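Local coordinates for protein Exo-beta-1,3-glucanase (Streptomyces sp. SirexAA-E, PDB 4PEY) that hydrolyses laminarin and laminarioligosaccharides from their non-reducing ends as an exo-acting beta-1,3-glucanase of glycoside hydrolase family 55, giving glucose and laminaribiose, at residues 93-98 with 105-110; 283-288 with 296-301. The protein carries 1 engineered substitution. All coordinates share one frame; numbering follows the deposited sequence.

Interaction 1 (93-98 with 105-110); sequences VTVDAG and TQNFWR. With BGC (beta-D-glucopyranose), chain C; BGC (beta-D-glucopyranose), chain B; BGC (beta-D-glucopyranose), chain D; BGC (beta-D-glucopyranose), chain E.
Val-95 to Ala-97, just past the end of strand 87-94, run roughly antiparallel to 107-110, the directions 158° apart, with the CA atoms of Ala-97 and Asn-107 7.3 Å from each other. Asn-107, the centre of an inverse gamma turn, sends its amide across: ND2 makes a weak, bent bond to the backbone O of Asp-96 (3.1 Å) and a stronger one to the backbone O of Ala-127, while OD1 takes the indole N-H of Trp-99. With the amide thus held on both ends, Asn-107 ND2 also rests against Val-95 CG1 (3.6 Å). The other methyl, Val-95 CG2, packs on Arg-110 CD at 3.8 Å. The arginine chain bends at chi3 (73°), turning the guanidinium back so that NE and NH2 grip Phe-108 O side-on, with Asn-107 CB over one guanidinium face. The side chain of Asp-96 leaves the backbone away from 105-110. Asp-96 OD2 accepts O2 of the chain B glucose (2.6 Å) and O2 of the chain C glucose (2.9 Å), while OD1 takes the N-H of Ala-97 from above the carboxylate plane and that of Asp-148. Losing the carboxylate to an alanine here is likely to leave both sugar O2 hydroxyls without their shared acceptor and the N-H groups of Ala-97 and Asp-148 without OD1. At the far end, Phe-108 CZ meets O4 of the chain E glucose, near the ring plane. The contact therefore lies between two glycan-binding pockets of a GH55 laminarinase.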
loop_
_atom_site.group_PDB
_atom_site.type_symbol
_atom_site.label_atom_id
_atom_site.label_comp_id
_atom_site.label_asym_id
_atom_site.label_seq_id
_atom_site.Cartn_x
_atom_site.Cartn_y
_atom_site.Cartn_z
ATOM N N VAL A 93 10.812 -8.581 -14.649
ATOM C CA VAL A 93 10.969 -7.982 -13.332
ATOM C C VAL A 93 10.367 -8.995 -12.357
ATOM O O VAL A 93 9.146 -9.141 -12.255
ATOM C CB VAL A 93 10.284 -6.601 -13.232
ATOM C CG1 VAL A 93 10.297 -6.104 -11.806
ATOM C CG2 VAL A 93 10.992 -5.598 -14.138
ATOM N N THR A 94 11.246 -9.726 -11.683
ATOM C CA THR A 94 10.868 -10.937 -10.966
ATOM C C THR A 94 10.876 -10.797 -9.454
ATOM O O THR A 94 11.860 -10.325 -8.883
ATOM C CB THR A 94 11.826 -12.085 -11.340
ATOM O OG1 THR A 94 11.722 -12.344 -12.746
ATOM C CG2 THR A 94 11.520 -13.365 -10.544
ATOM N N VAL A 95 9.788 -11.212 -8.810
ATOM C CA VAL A 95 9.833 -11.521 -7.386
ATOM C C VAL A 95 9.404 -12.974 -7.179
ATOM O O VAL A 95 8.340 -13.395 -7.653
ATOM C CB VAL A 95 8.938 -10.579 -6.546
ATOM C CG1 VAL A 95 8.952 -10.991 -5.079
ATOM C CG2 VAL A 95 9.396 -9.128 -6.680
ATOM N N ASP A 96 10.249 -13.741 -6.493
ATOM C CA ASP A 96 9.943 -15.132 -6.152
ATOM C C ASP A 96 10.275 -15.310 -4.670
ATOM O O ASP A 96 10.661 -14.347 -3.994
ATOM C CB ASP A 96 10.722 -16.114 -7.043
ATOM C CG ASP A 96 10.075 -17.509 -7.125
ATOM O OD1 ASP A 96 9.119 -17.819 -6.377
ATOM O OD2 ASP A 96 10.557 -18.324 -7.940
ATOM N N ALA A 97 10.116 -16.522 -4.152
ATOM C CA ALA A 97 10.226 -16.724 -2.715
ATOM C C ALA A 97 11.280 -17.760 -2.310
ATOM O O ALA A 97 11.147 -18.415 -1.276
ATOM C CB ALA A 97 8.863 -17.109 -2.152
ATOM N N GLY A 98 12.339 -17.886 -3.106
ATOM C CA GLY A 98 13.385 -18.860 -2.825
ATOM C C GLY A 98 14.013 -18.703 -1.447
ATOM O O GLY A 98 14.307 -19.693 -0.774
ATOM N N THR A 105 4.898 -14.960 1.858
ATOM C CA THR A 105 4.178 -14.072 2.774
ATOM C C THR A 105 5.050 -13.064 3.527
ATOM O O THR A 105 4.532 -12.313 4.360
ATOM C CB THR A 105 3.359 -14.858 3.837
ATOM O OG1 THR A 105 4.234 -15.648 4.657
ATOM C CG2 THR A 105 2.312 -15.740 3.171
ATOM N N GLN A 106 6.352 -13.030 3.251
ATOM C CA GLN A 106 7.174 -11.942 3.786
ATOM C C GLN A 106 7.855 -11.146 2.663
ATOM O O GLN A 106 8.826 -10.425 2.901
ATOM C CB GLN A 106 8.198 -12.484 4.805
ATOM C CG GLN A 106 7.467 -13.085 6.015
ATOM C CD GLN A 106 8.346 -13.572 7.149
ATOM O OE1 GLN A 106 9.541 -13.273 7.222
ATOM N NE2 GLN A 106 7.738 -14.320 8.064
ATOM N N ASN A 107 7.316 -11.246 1.449
ATOM C CA ASN A 107 7.869 -10.503 0.313
ATOM C C ASN A 107 7.296 -9.079 0.272
ATOM O O ASN A 107 6.393 -8.772 -0.526
ATOM C CB ASN A 107 7.604 -11.245 -1.005
ATOM C CG ASN A 107 8.576 -12.410 -1.227
ATOM O OD1 ASN A 107 9.501 -12.613 -0.436
ATOM N ND2 ASN A 107 8.369 -13.178 -2.305
ATOM N N PHE A 108 7.849 -8.231 1.143
ATOM C CA PHE A 108 7.369 -6.871 1.398
ATOM C C PHE A 108 8.267 -5.791 0.805
ATOM O O PHE A 108 9.409 -6.060 0.437
ATOM C CB PHE A 108 7.305 -6.573 2.904
ATOM C CG PHE A 108 6.578 -7.597 3.739
ATOM C CD1 PHE A 108 5.338 -8.097 3.360
ATOM C CD2 PHE A 108 7.132 -8.024 4.943
ATOM C CE1 PHE A 108 4.674 -9.021 4.166
ATOM C CE2 PHE A 108 6.472 -8.933 5.759
ATOM C CZ PHE A 108 5.240 -9.435 5.370
ATOM N N TRP A 109 7.747 -4.561 0.793
ATOM C CA TRP A 109 8.524 -3.320 0.648
ATOM C C TRP A 109 9.384 -3.298 -0.612
ATOM O O TRP A 109 10.612 -3.224 -0.547
ATOM C CB TRP A 109 9.404 -3.064 1.901
ATOM C CG TRP A 109 8.605 -2.974 3.193
ATOM C CD1 TRP A 109 7.547 -2.144 3.453
ATOM C CD2 TRP A 109 8.799 -3.754 4.386
ATOM N NE1 TRP A 109 7.070 -2.363 4.727
ATOM C CE2 TRP A 109 7.822 -3.348 5.319
ATOM C CE3 TRP A 109 9.708 -4.754 4.757
ATOM C CZ2 TRP A 109 7.712 -3.920 6.587
ATOM C CZ3 TRP A 109 9.597 -5.324 6.014
ATOM C CH2 TRP A 109 8.607 -4.906 6.918
ATOM N N ARG A 110 8.729 -3.341 -1.766
ATOM C CA ARG A 110 9.436 -3.218 -3.039
ATOM C C ARG A 110 8.434 -2.707 -4.067
ATOM O O ARG A 110 7.243 -2.648 -3.777
ATOM C CB ARG A 110 10.062 -4.559 -3.454
ATOM C CG ARG A 110 9.061 -5.696 -3.707
ATOM C CD ARG A 110 9.734 -7.062 -3.555
ATOM N NE ARG A 110 9.996 -7.353 -2.147
ATOM C CZ ARG A 110 10.763 -8.345 -1.701
ATOM N NH1 ARG A 110 11.398 -9.150 -2.558
ATOM N NH2 ARG A 110 10.915 -8.516 -0.392
HETATM C C2 BGC C . 13.022 -20.487 -6.228
HETATM C C3 BGC C . 14.283 -20.089 -6.983
HETATM C C4 BGC C . 15.488 -19.998 -6.050
HETATM C C5 BGC C . 15.601 -21.246 -5.178
HETATM C C6 BGC C . 16.761 -21.119 -4.181
HETATM C C1 BGC C . 13.250 -21.687 -5.319
HETATM O O1 BGC C . 12.093 -21.831 -4.511
HETATM O O2 BGC C . 11.996 -20.770 -7.162
HETATM O O3 BGC C . 14.041 -18.842 -7.603
HETATM O O4 BGC C . 16.666 -19.843 -6.817
HETATM O O5 BGC C . 14.385 -21.480 -4.489
HETATM O O6 BGC C . 16.626 -19.945 -3.396
HETATM C C2 BGC B . 13.700 -17.658 -9.707
HETATM C C3 BGC B . 14.281 -17.389 -11.086
HETATM C C4 BGC B . 15.746 -16.994 -10.959
HETATM C C5 BGC B . 16.520 -18.010 -10.122
HETATM C C6 BGC B . 17.941 -17.509 -9.874
HETATM C C1 BGC B . 14.547 -18.718 -9.009
HETATM O O2 BGC B . 12.356 -18.079 -9.818
HETATM O O3 BGC B . 13.559 -16.343 -11.699
HETATM O O4 BGC B . 16.325 -16.885 -12.241
HETATM O O5 BGC B . 15.873 -18.240 -8.884
HETATM O O6 BGC B . 18.656 -18.468 -9.128
HETATM C C2 BGC D . 11.308 -16.366 -12.741
HETATM C C3 BGC D . 10.578 -16.799 -14.007
HETATM C C4 BGC D . 11.394 -16.471 -15.259
HETATM C C5 BGC D . 12.837 -16.945 -15.108
HETATM C C6 BGC D . 13.709 -16.455 -16.258
HETATM C C1 BGC D . 12.725 -16.927 -12.754
HETATM O O2 BGC D . 10.613 -16.819 -11.591
HETATM O O3 BGC D . 9.328 -16.158 -14.055
HETATM O O4 BGC D . 10.816 -17.096 -16.388
HETATM O O5 BGC D . 13.393 -16.460 -13.906
HETATM O O6 BGC D . 14.878 -17.240 -16.344
HETATM C C2 BGC E . 0.340 -11.616 7.399
HETATM C C3 BGC E . 1.539 -10.679 7.500
HETATM C C4 BGC E . 2.668 -11.371 8.247
HETATM C C5 BGC E . 3.012 -12.680 7.555
HETATM C C6 BGC E . 4.165 -13.380 8.257
HETATM C C1 BGC E . 0.740 -13.015 6.924
HETATM O O2 BGC E . -0.623 -11.050 6.520
HETATM O O3 BGC E . 1.173 -9.508 8.199
HETATM O O4 BGC E . 3.800 -10.536 8.319
HETATM O O5 BGC E . 1.876 -13.511 7.611
HETATM O O6 BGC E . 3.725 -13.868 9.504
#

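Interaction 2 (283-288 with 296-301); sequences LHLLFT and QPIEID
Phe-287 and Ile-298 approach from opposite directions, Phe-287 CZ lying 4.1 Å from Ile-298 CD1, oblique to the ring. Two residues back on the first strand, Leu-285 CD1 touches both isoleucines, 4.4 Å from Ile-298 CG2 and 4.5 Å from Ile-300 CD1. The contact is purely apolar and rather loose, with 117 Å² buried in all, and each of the four side chains leaves its backbone toward the opposing strand. Ile-298 divides its branches between the two partners: CG1 lies anti to the carbonyl carbon (chi1 -67°) and carries CD1 to the phenylalanine, while CG2, anti to the backbone N, faces the leucine. Glu-299, between the isoleucines, turns away and is exposed, the inside-outside alternation of a strand with one face in the core.

The strand axes stay 10.2 Å apart at closest approach and their directions differ by 139°, so side chains alone bridge the gap. Further out, Leu-285 also packs on Ile-275 and Val-279 of helix 272-280, and both isoleucines touch Leu-324. Asn-276 of the same helix fastens the second strand by its side chain, OD1 accepting from the N of Glu-299 and ND2 donating to the O of Pro-297. Strand 284-287 pairs in parallel with 263-266 and 306-309, and 298-300 with 324-326, so the two strands sit on different faces of the coil, and their inward residues form part of the hydrophobic core of a right-handed parallel beta-helix, the fold of GH55 enzymes.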
loop_
_atom_site.group_PDB
_atom_site.type_symbol
_atom_site.label_atom_id
_atom_site.label_comp_id
_atom_site.label_asym_id
_atom_site.label_seq_id
_atom_site.Cartn_x
_atom_site.Cartn_y
_atom_site.Cartn_z
ATOM N N LEU A 283 9.339 24.648 -2.449
ATOM C CA LEU A 283 9.861 23.433 -3.080
ATOM C C LEU A 283 9.022 22.206 -2.754
ATOM O O LEU A 283 8.440 22.101 -1.670
ATOM C CB LEU A 283 11.308 23.181 -2.653
ATOM C CG LEU A 283 12.312 24.255 -3.078
ATOM C CD1 LEU A 283 13.668 23.965 -2.465
ATOM C CD2 LEU A 283 12.415 24.356 -4.599
ATOM N N HIS A 284 8.970 21.282 -3.705
ATOM C CA HIS A 284 8.440 19.953 -3.450
ATOM C C HIS A 284 9.530 19.109 -2.799
ATOM O O HIS A 284 10.649 19.588 -2.598
ATOM C CB HIS A 284 7.948 19.328 -4.753
ATOM C CG HIS A 284 6.918 20.159 -5.458
ATOM N ND1 HIS A 284 5.568 20.034 -5.207
ATOM C CD2 HIS A 284 7.042 21.143 -6.378
ATOM C CE1 HIS A 284 4.904 20.893 -5.958
ATOM N NE2 HIS A 284 5.774 21.583 -6.674
ATOM N N LEU A 285 9.201 17.867 -2.451
ATOM C CA LEU A 285 10.146 16.983 -1.765
ATOM C C LEU A 285 10.374 15.704 -2.554
ATOM O O LEU A 285 9.420 15.018 -2.909
ATOM C CB LEU A 285 9.638 16.629 -0.361
ATOM C CG LEU A 285 9.477 17.810 0.606
ATOM C CD1 LEU A 285 8.843 17.346 1.909
ATOM C CD2 LEU A 285 10.816 18.492 0.880
ATOM N N LEU A 286 11.639 15.390 -2.823
ATOM C CA LEU A 286 12.025 14.109 -3.407
ATOM C C LEU A 286 12.938 13.385 -2.435
ATOM O O LEU A 286 14.090 13.794 -2.257
ATOM C CB LEU A 286 12.734 14.303 -4.754
ATOM C CG LEU A 286 13.083 13.011 -5.502
ATOM C CD1 LEU A 286 11.815 12.328 -6.002
ATOM C CD2 LEU A 286 14.045 13.289 -6.652
ATOM N N PHE A 287 12.427 12.332 -1.793
ATOM C CA PHE A 287 13.227 11.576 -0.838
ATOM C C PHE A 287 14.024 10.498 -1.565
ATOM O O PHE A 287 13.466 9.513 -2.055
ATOM C CB PHE A 287 12.353 10.935 0.256
ATOM C CG PHE A 287 11.721 11.926 1.195
ATOM C CD1 PHE A 287 10.547 12.575 0.849
ATOM C CD2 PHE A 287 12.298 12.201 2.430
ATOM C CE1 PHE A 287 9.958 13.484 1.718
ATOM C CE2 PHE A 287 11.716 13.111 3.292
ATOM C CZ PHE A 287 10.547 13.749 2.940
ATOM N N THR A 288 15.336 10.679 -1.633
ATOM C CA THR A 288 16.195 9.666 -2.231
ATOM C C THR A 288 16.249 8.464 -1.274
ATOM O O THR A 288 15.926 8.602 -0.089
ATOM C CB THR A 288 17.605 10.229 -2.517
ATOM O OG1 THR A 288 18.249 10.601 -1.292
ATOM C CG2 THR A 288 17.509 11.449 -3.421
ATOM N N GLN A 296 11.465 16.364 14.782
ATOM C CA GLN A 296 10.198 17.091 14.782
ATOM C C GLN A 296 9.424 16.668 13.539
ATOM O O GLN A 296 10.017 16.149 12.592
ATOM C CB GLN A 296 10.418 18.607 14.801
ATOM C CG GLN A 296 11.103 19.129 13.556
ATOM C CD GLN A 296 11.330 20.628 13.588
ATOM O OE1 GLN A 296 10.409 21.412 13.354
ATOM N NE2 GLN A 296 12.563 21.035 13.878
ATOM N N PRO A 297 8.097 16.881 13.531
ATOM C CA PRO A 297 7.346 16.443 12.348
ATOM C C PRO A 297 7.755 17.146 11.056
ATOM O O PRO A 297 8.077 18.336 11.058
ATOM C CB PRO A 297 5.896 16.804 12.698
ATOM C CG PRO A 297 5.866 16.837 14.187
ATOM C CD PRO A 297 7.205 17.349 14.606
ATOM N N ILE A 298 7.753 16.393 9.962
ATOM C CA ILE A 298 7.776 16.986 8.639
ATOM C C ILE A 298 6.402 17.596 8.405
ATOM O O ILE A 298 5.383 16.910 8.521
ATOM C CB ILE A 298 8.113 15.944 7.547
ATOM C CG1 ILE A 298 9.555 15.459 7.719
ATOM C CG2 ILE A 298 7.870 16.514 6.150
ATOM C CD1 ILE A 298 9.843 14.151 6.996
ATOM N N GLU A 299 6.378 18.891 8.108
ATOM C CA GLU A 299 5.129 19.620 7.940
ATOM C C GLU A 299 4.943 20.049 6.496
ATOM O O GLU A 299 5.765 20.778 5.940
ATOM C CB GLU A 299 5.089 20.841 8.867
ATOM C CG GLU A 299 5.238 20.463 10.327
ATOM C CD GLU A 299 4.805 21.553 11.271
ATOM O OE1 GLU A 299 4.491 22.663 10.795
ATOM O OE2 GLU A 299 4.782 21.291 12.494
ATOM N N ILE A 300 3.859 19.580 5.888
ATOM C CA ILE A 300 3.519 19.967 4.526
ATOM C C ILE A 300 2.237 20.791 4.568
ATOM O O ILE A 300 1.138 20.240 4.649
ATOM C CB ILE A 300 3.346 18.734 3.617
ATOM C CG1 ILE A 300 4.629 17.899 3.611
ATOM C CG2 ILE A 300 2.965 19.150 2.191
ATOM C CD1 ILE A 300 4.517 16.624 2.817
ATOM N N ASP A 301 2.387 22.114 4.552
ATOM C CA ASP A 301 1.247 23.023 4.690
ATOM C C ASP A 301 1.172 23.997 3.517
ATOM O O ASP A 301 0.809 25.171 3.671
ATOM C CB ASP A 301 1.321 23.793 6.013
ATOM C CG ASP A 301 -0.019 24.379 6.414
ATOM O OD1 ASP A 301 -1.055 23.855 5.947
ATOM O OD2 ASP A 301 -0.044 25.366 7.179
#

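Overall arrangement
Interaction 1 closes before interaction 2 opens along the chain; their centres lie 29 Å apart, their nearest atoms about 13 Å, and they do not touch. Residues 93-98 and 105-110 follow one another around strands 87-94 and 110-113 in the N-terminal half, whereas 283-288 and 296-301 lie in the early part of the second half, just after helix 272-280. This fits the two beta-helical domains of GH55 enzymes. Interaction 1 borders the bound sugars, and its second segment reaches the pocket that also includes Trp-402, Asp-405 and Glu-436 of the second half. Interaction 2, away from the sugar-binding and catalytic sites, joins two walls of the second beta-helix near its beginning.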